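Acireductone dioxygenase (Bacillus anthracis, PDB 4QGL) probably catalyses metal-dependent oxidation of an acireductone in methionine salvage, with iron giving the ketoacid precursor of methionine and nickel instead yielding carbon monoxide. Local coordinates at residues Ala6-His11 with Val21-Phe26; Ala73-Lys78 with Thr106-Arg111; Pro44-Asn49 with Lys57-Ala62; Asn91-Leu96 with Asp154-Val159; Ala121-Gly124 with Thr128-Asp131. All blocks are in the same frame, centred on the assembly; numbering follows the deposited sequence.

Contact 1 (Ala6-His11 with Val21-Phe26); sequences AQIRIH and VKVSKF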
# COMPACT_ATOMS: atom_id res chain seq x y z
N ALA A 6 0.24 -10.79 -0.60
CA ALA A 6 -1.11 -10.26 -0.47
C ALA A 6 -2.20 -11.30 -0.65
O ALA A 6 -2.06 -12.25 -1.43
CB ALA A 6 -1.34 -9.11 -1.45
N GLN A 7 -3.29 -11.10 0.08
CA GLN A 7 -4.49 -11.91 -0.10
C GLN A 7 -5.72 -11.03 -0.31
O GLN A 7 -5.72 -9.85 0.02
CB GLN A 7 -4.64 -12.83 1.09
CG GLN A 7 -3.39 -13.65 1.27
CD GLN A 7 -3.56 -14.80 2.23
OE1 GLN A 7 -4.37 -14.74 3.16
NE2 GLN A 7 -2.80 -15.85 2.01
N ILE A 8 -6.76 -11.63 -0.88
CA ILE A 8 -7.97 -10.92 -1.19
C ILE A 8 -9.13 -11.53 -0.47
O ILE A 8 -9.24 -12.73 -0.42
CB ILE A 8 -8.27 -10.95 -2.69
CG1 ILE A 8 -7.20 -10.16 -3.43
CG2 ILE A 8 -9.66 -10.39 -2.98
CD1 ILE A 8 -6.99 -10.69 -4.80
N ARG A 9 -9.97 -10.67 0.08
CA ARG A 9 -11.27 -11.03 0.65
C ARG A 9 -12.38 -10.28 -0.08
O ARG A 9 -12.40 -9.07 -0.07
CB ARG A 9 -11.30 -10.67 2.12
CG ARG A 9 -12.19 -11.55 2.95
CD ARG A 9 -13.48 -10.87 3.32
NE ARG A 9 -13.21 -9.59 3.95
CZ ARG A 9 -14.10 -8.61 4.13
NH1 ARG A 9 -13.70 -7.47 4.68
NH2 ARG A 9 -15.38 -8.77 3.76
N ILE A 10 -13.28 -11.00 -0.73
CA ILE A 10 -14.37 -10.38 -1.47
C ILE A 10 -15.48 -10.07 -0.50
O ILE A 10 -15.78 -10.88 0.34
CB ILE A 10 -14.83 -11.29 -2.62
CG1 ILE A 10 -13.68 -11.45 -3.63
CG2 ILE A 10 -16.03 -10.71 -3.35
CD1 ILE A 10 -13.21 -12.87 -3.72
N HIS A 11 -16.09 -8.89 -0.62
CA HIS A 11 -16.94 -8.31 0.45
C HIS A 11 -18.28 -8.91 0.79
O HIS A 11 -18.58 -9.13 1.97
CB HIS A 11 -17.16 -6.82 0.22
CG HIS A 11 -16.06 -6.00 0.79
ND1 HIS A 11 -16.28 -4.78 1.38
CD2 HIS A 11 -14.74 -6.26 0.91
CE1 HIS A 11 -15.13 -4.30 1.81
NE2 HIS A 11 -14.18 -5.17 1.53
N VAL A 21 -0.69 -17.25 -7.77
CA VAL A 21 -1.04 -17.04 -9.14
C VAL A 21 -2.45 -16.46 -9.34
O VAL A 21 -2.65 -15.58 -10.19
CB VAL A 21 -0.89 -18.36 -9.90
CG1 VAL A 21 -1.60 -18.33 -11.24
CG2 VAL A 21 0.59 -18.70 -10.04
N LYS A 22 -3.42 -16.92 -8.55
CA LYS A 22 -4.81 -16.48 -8.70
C LYS A 22 -4.98 -15.09 -8.18
O LYS A 22 -5.77 -14.31 -8.71
CB LYS A 22 -5.78 -17.38 -7.97
CG LYS A 22 -5.46 -18.86 -8.16
CD LYS A 22 -6.66 -19.67 -8.58
CE LYS A 22 -6.68 -21.01 -7.86
NZ LYS A 22 -7.94 -21.78 -8.11
N VAL A 23 -4.24 -14.77 -7.13
CA VAL A 23 -4.28 -13.43 -6.58
C VAL A 23 -3.85 -12.42 -7.63
O VAL A 23 -4.55 -11.45 -7.90
CB VAL A 23 -3.39 -13.31 -5.34
CG1 VAL A 23 -3.05 -11.85 -5.03
CG2 VAL A 23 -4.07 -13.98 -4.16
N SER A 24 -2.70 -12.66 -8.23
CA SER A 24 -2.15 -11.70 -9.18
C SER A 24 -2.99 -11.68 -10.43
O SER A 24 -3.25 -10.62 -10.96
CB SER A 24 -0.65 -11.98 -9.46
OG SER A 24 -0.42 -13.27 -10.02
N LYS A 25 -3.46 -12.84 -10.88
CA LYS A 25 -4.43 -12.85 -11.98
C LYS A 25 -5.67 -12.02 -11.69
O LYS A 25 -6.10 -11.24 -12.54
CB LYS A 25 -4.81 -14.27 -12.36
CG LYS A 25 -3.77 -14.86 -13.31
CD LYS A 25 -4.01 -16.33 -13.53
CE LYS A 25 -3.03 -16.88 -14.56
NZ LYS A 25 -3.10 -18.37 -14.61
N PHE A 26 -6.21 -12.17 -10.47
CA PHE A 26 -7.37 -11.39 -10.05
C PHE A 26 -7.09 -9.87 -10.03
O PHE A 26 -7.86 -9.10 -10.57
CB PHE A 26 -7.87 -11.89 -8.70
CG PHE A 26 -8.99 -11.09 -8.15
CD1 PHE A 26 -10.31 -11.41 -8.47
CD2 PHE A 26 -8.75 -10.02 -7.33
CE1 PHE A 26 -11.36 -10.67 -7.96
CE2 PHE A 26 -9.79 -9.27 -6.83
CZ PHE A 26 -11.10 -9.60 -7.14
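Ile-8, in the extended strand 7-10, faces Val-23 and Phe-26, which lie nearly one turn apart on helix 20-29; no hydrogen bond joins the two backbones. The helix packs here on a sheet of the cupin fold, over a strand near the sheet's border: 7-10 pairs with 129-134 on one flank and with the short strand 16-17 on the other. Ile-8 carries most of the contact. Its CG1 is anti to the carbonyl carbon (chi1 -67°), which sends CD1 toward the helix, between Val-23 and Phe-26, while the CG2 branch lies 4.0 Å from CE2 of Phe-26. CD1 meets Val-23 CG1 at 4.1 Å and also abuts the Phe-26 ring, although the model places that last pair too close for its spacing to be trusted. The ring of Phe-26 reaches the strand because its CG is anti to the backbone N, and it stacks edge-to-face with Phe-130 of the adjoining strand. Ile-17 joins the apolar cluster beside Val-23. Toward Ala-6, the two methyls of Val-23 approach one backbone oxygen, with CG1 and CG2 each 3.8 Å from Ala-6 O.

Contact 2 (Ala73-Lys78 with Thr106-Arg111); sequences ARRGYK and TDDEVR. With CD (cadmium ion), chain B.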
# COMPACT_ATOMS: atom_id res chain seq x y z
N ALA A 73 9.54 4.41 -13.81
CA ALA A 73 9.72 4.57 -15.27
C ALA A 73 8.67 3.82 -16.08
O ALA A 73 8.21 4.31 -17.08
CB ALA A 73 11.12 4.13 -15.71
N ARG A 74 8.35 2.60 -15.65
CA ARG A 74 7.29 1.79 -16.27
C ARG A 74 5.95 2.54 -16.25
O ARG A 74 5.27 2.63 -17.25
CB ARG A 74 7.18 0.42 -15.55
CG ARG A 74 6.20 -0.61 -16.15
CD ARG A 74 6.31 -2.00 -15.50
NE ARG A 74 7.72 -2.41 -15.39
CZ ARG A 74 8.37 -2.73 -14.27
NH1 ARG A 74 9.66 -3.05 -14.33
NH2 ARG A 74 7.74 -2.76 -13.09
N ARG A 75 5.62 3.11 -15.09
CA ARG A 75 4.31 3.72 -14.88
C ARG A 75 4.25 5.26 -14.88
O ARG A 75 3.15 5.82 -14.78
CB ARG A 75 3.72 3.18 -13.56
CG ARG A 75 2.98 1.86 -13.70
CD ARG A 75 1.66 2.06 -14.44
NE ARG A 75 0.85 0.84 -14.48
CZ ARG A 75 -0.17 0.56 -13.67
NH1 ARG A 75 -0.55 1.42 -12.73
NH2 ARG A 75 -0.82 -0.58 -13.82
N GLY A 76 5.39 5.96 -14.97
CA GLY A 76 5.37 7.42 -15.04
C GLY A 76 5.29 8.20 -13.73
O GLY A 76 4.79 9.30 -13.71
N TYR A 77 5.81 7.66 -12.64
CA TYR A 77 5.83 8.39 -11.35
C TYR A 77 7.09 9.25 -11.20
O TYR A 77 8.04 9.05 -11.94
CB TYR A 77 5.69 7.40 -10.16
CG TYR A 77 4.53 6.44 -10.33
CD1 TYR A 77 3.32 6.88 -10.85
CD2 TYR A 77 4.66 5.11 -10.01
CE1 TYR A 77 2.25 6.02 -11.03
CE2 TYR A 77 3.59 4.22 -10.19
CZ TYR A 77 2.37 4.68 -10.68
OH TYR A 77 1.29 3.82 -10.86
N LYS A 78 7.10 10.18 -10.24
CA LYS A 78 8.18 11.17 -10.09
C LYS A 78 8.85 11.25 -8.71
O LYS A 78 10.07 11.29 -8.61
CB LYS A 78 7.68 12.57 -10.43
CG LYS A 78 6.85 12.62 -11.69
CD LYS A 78 6.90 13.97 -12.39
CE LYS A 78 6.27 13.84 -13.78
NZ LYS A 78 6.37 15.10 -14.57
N THR A 106 -7.38 11.46 -8.90
CA THR A 106 -7.10 11.61 -10.34
C THR A 106 -5.74 11.09 -10.82
O THR A 106 -5.48 11.09 -12.02
CB THR A 106 -7.15 13.07 -10.77
OG1 THR A 106 -6.34 13.83 -9.88
CG2 THR A 106 -8.60 13.56 -10.77
N ASP A 107 -4.89 10.70 -9.89
CA ASP A 107 -3.69 9.90 -10.19
C ASP A 107 -3.74 8.57 -9.41
O ASP A 107 -4.55 8.38 -8.48
CB ASP A 107 -2.39 10.69 -9.87
CG ASP A 107 -2.11 11.87 -10.86
OD1 ASP A 107 -2.57 11.80 -12.03
OD2 ASP A 107 -1.43 12.86 -10.44
N ASP A 108 -2.90 7.63 -9.84
CA ASP A 108 -2.68 6.34 -9.18
C ASP A 108 -2.20 6.56 -7.76
O ASP A 108 -1.56 7.56 -7.50
CB ASP A 108 -1.59 5.56 -9.93
CG ASP A 108 -2.06 5.03 -11.31
OD1 ASP A 108 -3.27 5.12 -11.65
OD2 ASP A 108 -1.19 4.48 -12.04
N GLU A 109 -2.52 5.63 -6.84
CA GLU A 109 -2.00 5.64 -5.46
C GLU A 109 -1.16 4.40 -5.20
O GLU A 109 -1.68 3.28 -5.08
CB GLU A 109 -3.13 5.70 -4.43
CG GLU A 109 -2.67 5.98 -3.00
CD GLU A 109 -3.76 5.70 -2.00
OE1 GLU A 109 -4.93 5.83 -2.41
OE2 GLU A 109 -3.48 5.35 -0.83
N VAL A 110 0.14 4.62 -5.05
CA VAL A 110 1.12 3.56 -5.00
C VAL A 110 1.73 3.50 -3.63
O VAL A 110 2.11 4.51 -3.08
CB VAL A 110 2.20 3.85 -6.03
CG1 VAL A 110 3.16 2.68 -6.17
CG2 VAL A 110 1.55 4.20 -7.36
N ARG A 111 1.80 2.32 -3.06
CA ARG A 111 2.35 2.15 -1.72
C ARG A 111 3.19 0.88 -1.72
O ARG A 111 2.80 -0.10 -2.36
CB ARG A 111 1.23 2.03 -0.66
CG ARG A 111 0.39 3.30 -0.44
CD ARG A 111 1.22 4.47 0.11
NE ARG A 111 0.42 5.68 0.31
CZ ARG A 111 0.09 6.53 -0.64
NH1 ARG A 111 0.50 6.35 -1.88
NH2 ARG A 111 -0.65 7.58 -0.35
CD CD B . -6.53 6.92 -1.23
O HOH W 1 -6.37 5.64 0.74
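Tyr-77 reaches from the turn after helix 65-75 to Asp-108 and Val-110, at the entry to strand 109-113. From CB the side chain sets off toward that strand, with CG anti to the carbonyl carbon (chi1 -50°). One flank of the ring meets Val-110: CG2 of that valine sits obliquely against the ring, 3.5 Å from Tyr-77 CE2 and equally near CZ. On the other flank, Tyr-77 CE1 lies 4.0 Å from Asp-108 CB. At the tip, the Tyr-77 hydroxyl donates a hydrogen bond from OH to Asp-108 OD2 (2.8 Å), using the anti lone pair of that oxygen; the carboxylate lies at the ring edge, its plane turned 74° from the ring. The same hydroxyl is bonded to Ser-141 OG of strand 138-142.

Segment 106-111 carries a ligand of the cupin metal site on its other side. Asp-108, which may transmit local conformational changes, precedes Glu-109, whose side chain leaves the other way. Glu-109 OE1 binds a cadmium ion at 2.3 Å, and His-103, His-105, His-148 and a water complete its ligands; iron or nickel is expected at this position in the working enzyme. Glu-109 OE2 binds a second cadmium ion.

Asp-108 OD2 has a second partner in Arg-75, whose chain bends at chi2 to bring NH1 within 3.2 Å. That salt bridge includes only a weak hydrogen bond, the N-H pointing off line at 124°. The other oxygen, OD1, is bonded to Glu-144 N, so both oxygens are held. Beyond Glu-109, Arg-111 NH1 donates to Val-110 O at 2.7 Å, from above the carbonyl plane.

Contact 3 (Pro44-Asn49 with Lys57-Ala62); sequences PHLNEN and KAEILA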
# COMPACT_ATOMS: atom_id res chain seq x y z
N PRO A 44 18.16 -5.45 9.18
CA PRO A 44 17.32 -5.80 10.32
C PRO A 44 17.01 -4.66 11.29
O PRO A 44 15.90 -4.65 11.86
CB PRO A 44 18.12 -6.92 11.00
CG PRO A 44 18.81 -7.59 9.86
CD PRO A 44 19.23 -6.45 8.97
N HIS A 45 17.93 -3.71 11.46
CA HIS A 45 17.65 -2.60 12.35
C HIS A 45 16.54 -1.73 11.76
O HIS A 45 15.94 -0.94 12.49
CB HIS A 45 18.89 -1.77 12.67
CG HIS A 45 19.20 -0.74 11.65
ND1 HIS A 45 18.87 0.59 11.81
CD2 HIS A 45 19.82 -0.83 10.45
CE1 HIS A 45 19.27 1.27 10.76
NE2 HIS A 45 19.85 0.44 9.91
N LEU A 46 16.23 -1.89 10.47
CA LEU A 46 15.03 -1.23 9.89
C LEU A 46 13.71 -2.04 9.89
O LEU A 46 12.67 -1.47 9.60
CB LEU A 46 15.33 -0.71 8.48
CG LEU A 46 16.36 0.40 8.51
CD1 LEU A 46 16.60 0.96 7.12
CD2 LEU A 46 15.93 1.49 9.46
N ASN A 47 13.78 -3.34 10.20
CA ASN A 47 12.59 -4.19 10.40
C ASN A 47 11.77 -3.79 11.62
O ASN A 47 12.31 -3.50 12.70
CB ASN A 47 13.00 -5.66 10.56
CG ASN A 47 12.74 -6.48 9.33
OD1 ASN A 47 11.88 -7.36 9.34
ND2 ASN A 47 13.48 -6.20 8.26
N GLU A 48 10.45 -3.75 11.45
CA GLU A 48 9.56 -3.35 12.52
C GLU A 48 10.13 -2.15 13.28
O GLU A 48 10.23 -2.15 14.50
CB GLU A 48 9.31 -4.52 13.48
CG GLU A 48 8.25 -5.53 13.03
CD GLU A 48 7.14 -4.93 12.16
OE1 GLU A 48 6.34 -4.11 12.66
OE2 GLU A 48 7.07 -5.26 10.96
N ASN A 49 10.49 -1.13 12.53
CA ASN A 49 11.04 0.07 13.11
C ASN A 49 10.09 1.17 12.76
O ASN A 49 9.88 1.47 11.58
CB ASN A 49 12.42 0.32 12.51
CG ASN A 49 13.17 1.41 13.23
OD1 ASN A 49 12.59 2.34 13.75
ND2 ASN A 49 14.49 1.31 13.23
N LYS A 57 15.06 6.79 7.00
CA LYS A 57 14.23 7.04 5.83
C LYS A 57 14.97 7.08 4.50
O LYS A 57 14.51 6.54 3.50
CB LYS A 57 13.52 8.38 6.01
CG LYS A 57 12.16 8.23 6.63
CD LYS A 57 11.45 9.56 6.69
CE LYS A 57 10.68 9.66 8.00
NZ LYS A 57 9.42 10.43 7.81
N ALA A 58 16.09 7.79 4.50
CA ALA A 58 16.96 7.89 3.34
C ALA A 58 17.53 6.53 2.99
O ALA A 58 17.68 6.20 1.82
CB ALA A 58 18.10 8.87 3.62
N GLU A 59 17.84 5.74 4.01
CA GLU A 59 18.37 4.41 3.82
C GLU A 59 17.39 3.45 3.21
O GLU A 59 17.76 2.64 2.38
CB GLU A 59 18.78 3.84 5.15
CG GLU A 59 19.73 2.68 5.03
CD GLU A 59 20.30 2.28 6.37
OE1 GLU A 59 21.00 1.25 6.41
OE2 GLU A 59 20.05 3.00 7.39
N ILE A 60 16.15 3.53 3.66
CA ILE A 60 15.07 2.69 3.16
C ILE A 60 14.87 2.93 1.67
O ILE A 60 14.83 2.00 0.87
CB ILE A 60 13.78 2.96 3.95
CG1 ILE A 60 13.84 2.25 5.30
CG2 ILE A 60 12.54 2.50 3.17
CD1 ILE A 60 12.59 2.41 6.13
N LEU A 61 14.77 4.20 1.30
CA LEU A 61 14.79 4.61 -0.12
C LEU A 61 16.06 4.26 -0.90
O LEU A 61 16.03 4.07 -2.11
CB LEU A 61 14.55 6.11 -0.23
CG LEU A 61 13.17 6.58 0.25
CD1 LEU A 61 13.14 8.10 0.19
CD2 LEU A 61 12.05 5.95 -0.57
N ALA A 62 17.20 4.16 -0.24
CA ALA A 62 18.37 3.66 -0.92
C ALA A 62 18.32 2.18 -1.26
O ALA A 62 18.79 1.78 -2.31
CB ALA A 62 19.62 3.97 -0.11
O HOH W 2 22.36 -0.08 7.96
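His-45 and Leu-46, in the 3-10 turn 44-46, lean on Glu-59 and Ile-60 of helix 54-63, packing the loop that precedes this helix back onto its flank. The helix itself lies against a sheet of the cupin fold, where Ile-60 touches Ile-161 of strand 158-164. Leu-46 drives into the helix side: its side chain runs oblique to that of Ile-60, bringing CD1 to 3.5 Å from CG1, and the same CD1 touches the extended Glu-59 chain, 4.1 Å from CB and 4.0 Å from CD. One methyl thus fills the angle between an apolar side chain and the aliphatic part of an acidic one.

His-45 meets the carboxylate end of the same glutamate. Its CG is placed between the backbone N and the carbonyl carbon (chi1 84°), which swings the imidazole back over its neighbour, so that Leu-46 CG lies off-centre over one ring face. The carboxylate of Glu-59 stands at the ring edge, the two planes 43° apart. No direct hydrogen bond forms, for His-45 NE2 and Glu-59 OE2 remain 3.6 Å apart. A water spans the pair instead, donating to Glu-59 OE1 and lying 3.2 Å from His-45 NE2. The buried leucine and the more exposed polar pair therefore share Glu-59, whose stem meets the leucine and whose OE1 takes a bond from the water.

Bonds within residues 44-49 shape the turn. Asn-47 N bonds to Pro-44 O at 3.0 Å. Just beyond, the side-chain amide of Asn-49 turns back, and ND2 donates a nearly straight 2.8 Å bond (163°) to His-45 O, lying in the plane of that carbonyl.

Contact 4 (Asn91-Leu96 with Asp154-Val159); sequences NLDELL and DDRQVV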
# COMPACT_ATOMS: atom_id res chain seq x y z
N ASN A 91 -2.81 12.59 16.80
CA ASN A 91 -3.89 12.78 15.82
C ASN A 91 -4.15 11.56 14.91
O ASN A 91 -4.69 11.70 13.81
CB ASN A 91 -3.63 14.01 14.94
CG ASN A 91 -3.01 15.16 15.71
OD1 ASN A 91 -3.48 15.54 16.77
ND2 ASN A 91 -1.96 15.74 15.15
N LEU A 92 -3.79 10.38 15.37
CA LEU A 92 -3.96 9.22 14.53
C LEU A 92 -5.39 9.16 14.04
O LEU A 92 -5.63 9.06 12.84
CB LEU A 92 -3.63 7.94 15.28
CG LEU A 92 -3.72 6.63 14.51
CD1 LEU A 92 -2.85 6.64 13.25
CD2 LEU A 92 -3.33 5.49 15.42
N ASP A 93 -6.33 9.24 14.99
CA ASP A 93 -7.76 9.11 14.73
C ASP A 93 -8.27 10.12 13.73
O ASP A 93 -9.03 9.81 12.83
CB ASP A 93 -8.55 9.33 16.02
CG ASP A 93 -8.43 8.18 17.00
OD1 ASP A 93 -8.10 7.05 16.54
OD2 ASP A 93 -8.67 8.41 18.23
N GLU A 94 -7.84 11.34 13.95
CA GLU A 94 -8.28 12.46 13.16
C GLU A 94 -7.56 12.52 11.81
O GLU A 94 -7.89 13.35 10.98
CB GLU A 94 -8.07 13.74 13.94
CG GLU A 94 -8.93 13.85 15.20
CD GLU A 94 -8.25 13.38 16.49
OE1 GLU A 94 -7.30 12.58 16.43
OE2 GLU A 94 -8.68 13.82 17.59
N LEU A 95 -6.59 11.63 11.59
CA LEU A 95 -5.89 11.51 10.32
C LEU A 95 -6.53 10.43 9.44
O LEU A 95 -6.93 10.68 8.32
CB LEU A 95 -4.41 11.20 10.61
CG LEU A 95 -3.38 10.93 9.52
CD1 LEU A 95 -3.32 9.46 9.16
CD2 LEU A 95 -3.62 11.78 8.27
N LEU A 96 -6.66 9.25 10.02
CA LEU A 96 -7.20 8.03 9.40
C LEU A 96 -8.62 8.12 8.86
O LEU A 96 -8.98 7.48 7.87
CB LEU A 96 -7.19 6.92 10.44
CG LEU A 96 -5.81 6.41 10.82
CD1 LEU A 96 -5.94 5.51 12.03
CD2 LEU A 96 -5.14 5.69 9.66
N ASP A 154 -5.21 -4.83 13.11
CA ASP A 154 -5.41 -4.77 14.55
C ASP A 154 -4.11 -4.47 15.28
O ASP A 154 -4.15 -4.20 16.45
CB ASP A 154 -6.10 -6.08 15.01
CG ASP A 154 -7.44 -6.33 14.27
OD1 ASP A 154 -7.89 -5.40 13.57
OD2 ASP A 154 -8.05 -7.43 14.36
N ASP A 155 -2.98 -4.48 14.60
CA ASP A 155 -1.74 -4.02 15.19
C ASP A 155 -1.60 -2.51 15.04
O ASP A 155 -0.67 -1.91 15.60
CB ASP A 155 -0.50 -4.77 14.63
CG ASP A 155 -0.39 -4.68 13.10
OD1 ASP A 155 -1.46 -4.71 12.43
OD2 ASP A 155 0.78 -4.58 12.56
N ARG A 156 -2.55 -1.89 14.32
CA ARG A 156 -2.61 -0.42 14.13
C ARG A 156 -1.22 0.23 13.90
O ARG A 156 -0.88 1.22 14.53
CB ARG A 156 -3.32 0.28 15.31
CG ARG A 156 -4.73 -0.21 15.68
CD ARG A 156 -5.82 0.56 14.94
NE ARG A 156 -6.00 1.92 15.48
CZ ARG A 156 -6.83 2.84 14.98
NH1 ARG A 156 -7.58 2.57 13.91
NH2 ARG A 156 -6.92 4.04 15.54
N GLN A 157 -0.43 -0.31 12.98
CA GLN A 157 0.85 0.29 12.65
C GLN A 157 1.31 -0.10 11.24
O GLN A 157 1.18 -1.24 10.82
CB GLN A 157 1.90 -0.12 13.66
CG GLN A 157 2.15 -1.61 13.63
CD GLN A 157 2.99 -2.05 14.78
OE1 GLN A 157 3.47 -1.23 15.55
NE2 GLN A 157 3.18 -3.36 14.90
N VAL A 158 1.83 0.87 10.52
CA VAL A 158 2.37 0.59 9.20
C VAL A 158 3.52 1.53 8.89
O VAL A 158 3.53 2.71 9.29
CB VAL A 158 1.24 0.66 8.14
CG1 VAL A 158 0.91 2.07 7.73
CG2 VAL A 158 1.62 -0.13 6.92
N VAL A 159 4.53 0.98 8.21
CA VAL A 159 5.57 1.79 7.53
C VAL A 159 5.51 1.53 6.04
O VAL A 159 5.47 0.38 5.64
CB VAL A 159 6.98 1.50 8.03
CG1 VAL A 159 7.99 2.30 7.25
CG2 VAL A 159 7.13 1.87 9.48
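The short helix 92-96 meets the loop leading into strand 158-164 of the cupin fold through one long side chain, Arg-156, which reaches Leu-92, Asp-93 and Leu-96. The chain of Arg-156 bends at both chi2 and chi3 to bring the guanidinium up to the helix. Leu-92 and Leu-96, one turn apart, offer it a methyl each: Leu-92 CD2 lies 3.9 Å from Arg-156 NH2, and Leu-96 CD1 the same distance from NH1. Both methyls come in obliquely from one side of the guanidinium plane. Asp-93 arrives at the edge instead, its OD1 in that plane and 3.4 Å from Arg-156 NH2. This is a salt bridge but not a hydrogen bond, the carboxylate turned 46° from the guanidinium; the two side chains cross at about a right angle near the surface. Arg-156 also touches Asn-87 in the loop before the helix. Farther along, Leu-95 rests on Leu-85 of strand 79-85, which pairs with strand 158-164 through Val-158, while Asp-155 bonds to His-117, a cadmium ligand at the start of strand 116-123.

Contact 5 (Ala121-Gly124 with Thr128-Asp131); sequences AIEG and TFFD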
# COMPACT_ATOMS: atom_id res chain seq x y z
N ALA A 121 -9.39 -1.32 0.42
CA ALA A 121 -10.69 -1.84 0.01
C ALA A 121 -11.07 -1.20 -1.31
O ALA A 121 -11.34 0.00 -1.36
CB ALA A 121 -11.76 -1.53 1.08
N ILE A 122 -11.16 -2.00 -2.37
CA ILE A 122 -11.28 -1.45 -3.72
C ILE A 122 -12.56 -1.93 -4.37
O ILE A 122 -12.94 -3.12 -4.27
CB ILE A 122 -10.04 -1.80 -4.58
CG1 ILE A 122 -8.80 -1.20 -3.94
CG2 ILE A 122 -10.17 -1.20 -5.98
CD1 ILE A 122 -7.54 -2.02 -4.15
N GLU A 123 -13.26 -0.98 -4.99
CA GLU A 123 -14.50 -1.27 -5.68
C GLU A 123 -14.09 -1.90 -6.98
O GLU A 123 -13.43 -1.27 -7.79
CB GLU A 123 -15.31 0.00 -5.93
CG GLU A 123 -16.65 -0.20 -6.62
CD GLU A 123 -17.44 1.11 -6.73
OE1 GLU A 123 -16.94 2.06 -7.39
OE2 GLU A 123 -18.57 1.23 -6.16
N GLY A 124 -14.48 -3.16 -7.16
CA GLY A 124 -14.18 -3.88 -8.39
C GLY A 124 -15.04 -3.42 -9.54
O GLY A 124 -16.11 -2.83 -9.35
N THR A 128 -18.56 -4.85 -6.80
CA THR A 128 -18.29 -5.39 -5.49
C THR A 128 -16.91 -5.04 -4.95
O THR A 128 -15.89 -5.07 -5.65
CB THR A 128 -18.45 -6.91 -5.54
OG1 THR A 128 -19.66 -7.23 -6.21
CG2 THR A 128 -18.48 -7.50 -4.14
N PHE A 129 -16.89 -4.74 -3.66
CA PHE A 129 -15.68 -4.35 -2.99
C PHE A 129 -14.86 -5.57 -2.66
O PHE A 129 -15.44 -6.60 -2.32
CB PHE A 129 -16.01 -3.58 -1.71
CG PHE A 129 -16.08 -2.11 -1.92
CD1 PHE A 129 -17.22 -1.53 -2.45
CD2 PHE A 129 -14.98 -1.30 -1.65
CE1 PHE A 129 -17.26 -0.17 -2.68
CE2 PHE A 129 -15.00 0.05 -1.87
CZ PHE A 129 -16.15 0.62 -2.37
N PHE A 130 -13.54 -5.45 -2.79
CA PHE A 130 -12.68 -6.49 -2.30
C PHE A 130 -11.57 -5.85 -1.49
O PHE A 130 -11.29 -4.66 -1.64
CB PHE A 130 -12.15 -7.34 -3.45
CG PHE A 130 -11.28 -6.57 -4.42
CD1 PHE A 130 -11.82 -6.08 -5.60
CD2 PHE A 130 -9.94 -6.37 -4.16
CE1 PHE A 130 -11.05 -5.36 -6.49
CE2 PHE A 130 -9.15 -5.68 -5.07
CZ PHE A 130 -9.71 -5.17 -6.22
N ASP A 131 -10.99 -6.62 -0.58
CA ASP A 131 -9.88 -6.17 0.24
C ASP A 131 -8.62 -6.66 -0.42
O ASP A 131 -8.59 -7.75 -0.95
CB ASP A 131 -9.90 -6.83 1.63
CG ASP A 131 -10.93 -6.25 2.58
OD1 ASP A 131 -11.50 -5.17 2.30
OD2 ASP A 131 -11.15 -6.90 3.63
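Ile-122 and Phe-130 face each other as the hydrogen-bonded pair of an antiparallel hairpin, strands 116-123 and 129-134 of the cupin fold. Their backbones exchange two bonds, Ile-122 N to Phe-130 O and Phe-130 N to Ile-122 O, each 2.8 Å and nearly straight (166° and 162°). Toward the turn, Gly-124 N adds a third, to Thr-128 O at 2.8 Å. On either side of the central pair stand the non-hydrogen-bonded pairs Ala-121 with Asp-131 and Glu-123 with Phe-129.

The two phenylalanines leave opposite faces of the sheet, and each folds back across the hairpin. Phe-130 has CG between its backbone N and carbonyl carbon (chi1 63°), which lays the ring over Ile-122: the O of Ile-122 is over the ring face toward its rim, and CB makes a CH-pi contact 4.2 Å from the centroid. On the other face of the sheet, Glu-123 CB lies over one face of the Phe-129 ring, 3.9 Å from its centroid, while Ala-121 O comes to the ring edge.

Farther out, Phe-130 touches Glu-30, and Ile-122 touches the metal ligand His-148 in the next strand. Phe-129 touches Glu-102, which may help in metal incorporation. Asp-131 is buried, packing OD1 at 3.8 Å from Ala-121 CB, but its carboxylate is held by Arg-9 through a salt bridge to OD2 and by His-11 through a hydrogen bond to OD1. The Arg-9 salt bridge and the His-11 bond would favour the charged form and probably offset the cost of burying it.

How the contacts relate
Along the chain, contact 1 closes first, then contact 3 and 2; contact 4 interleaves with contact 2 and encloses contact 5. Contacts 1 and 5, with centres 11 Å apart, share one five-stranded sheet, where strands 7-10 and 129-134 are neighbours. Contacts 2 and 4 belong to the other sheet, through the paired strands 109-113 and 158-164, with centres 24 Å apart. Contact 3 packs on this second sheet and touches contact 4 where Asn-49 O meets Val-159 CG2; its centre lies about 31 Å from that of contact 5. Contacts 1 to 4 set helices and loops against the cupin sheets, contact 5 pairs strands within one, and the metal ligand Glu-109 lies in contact 2.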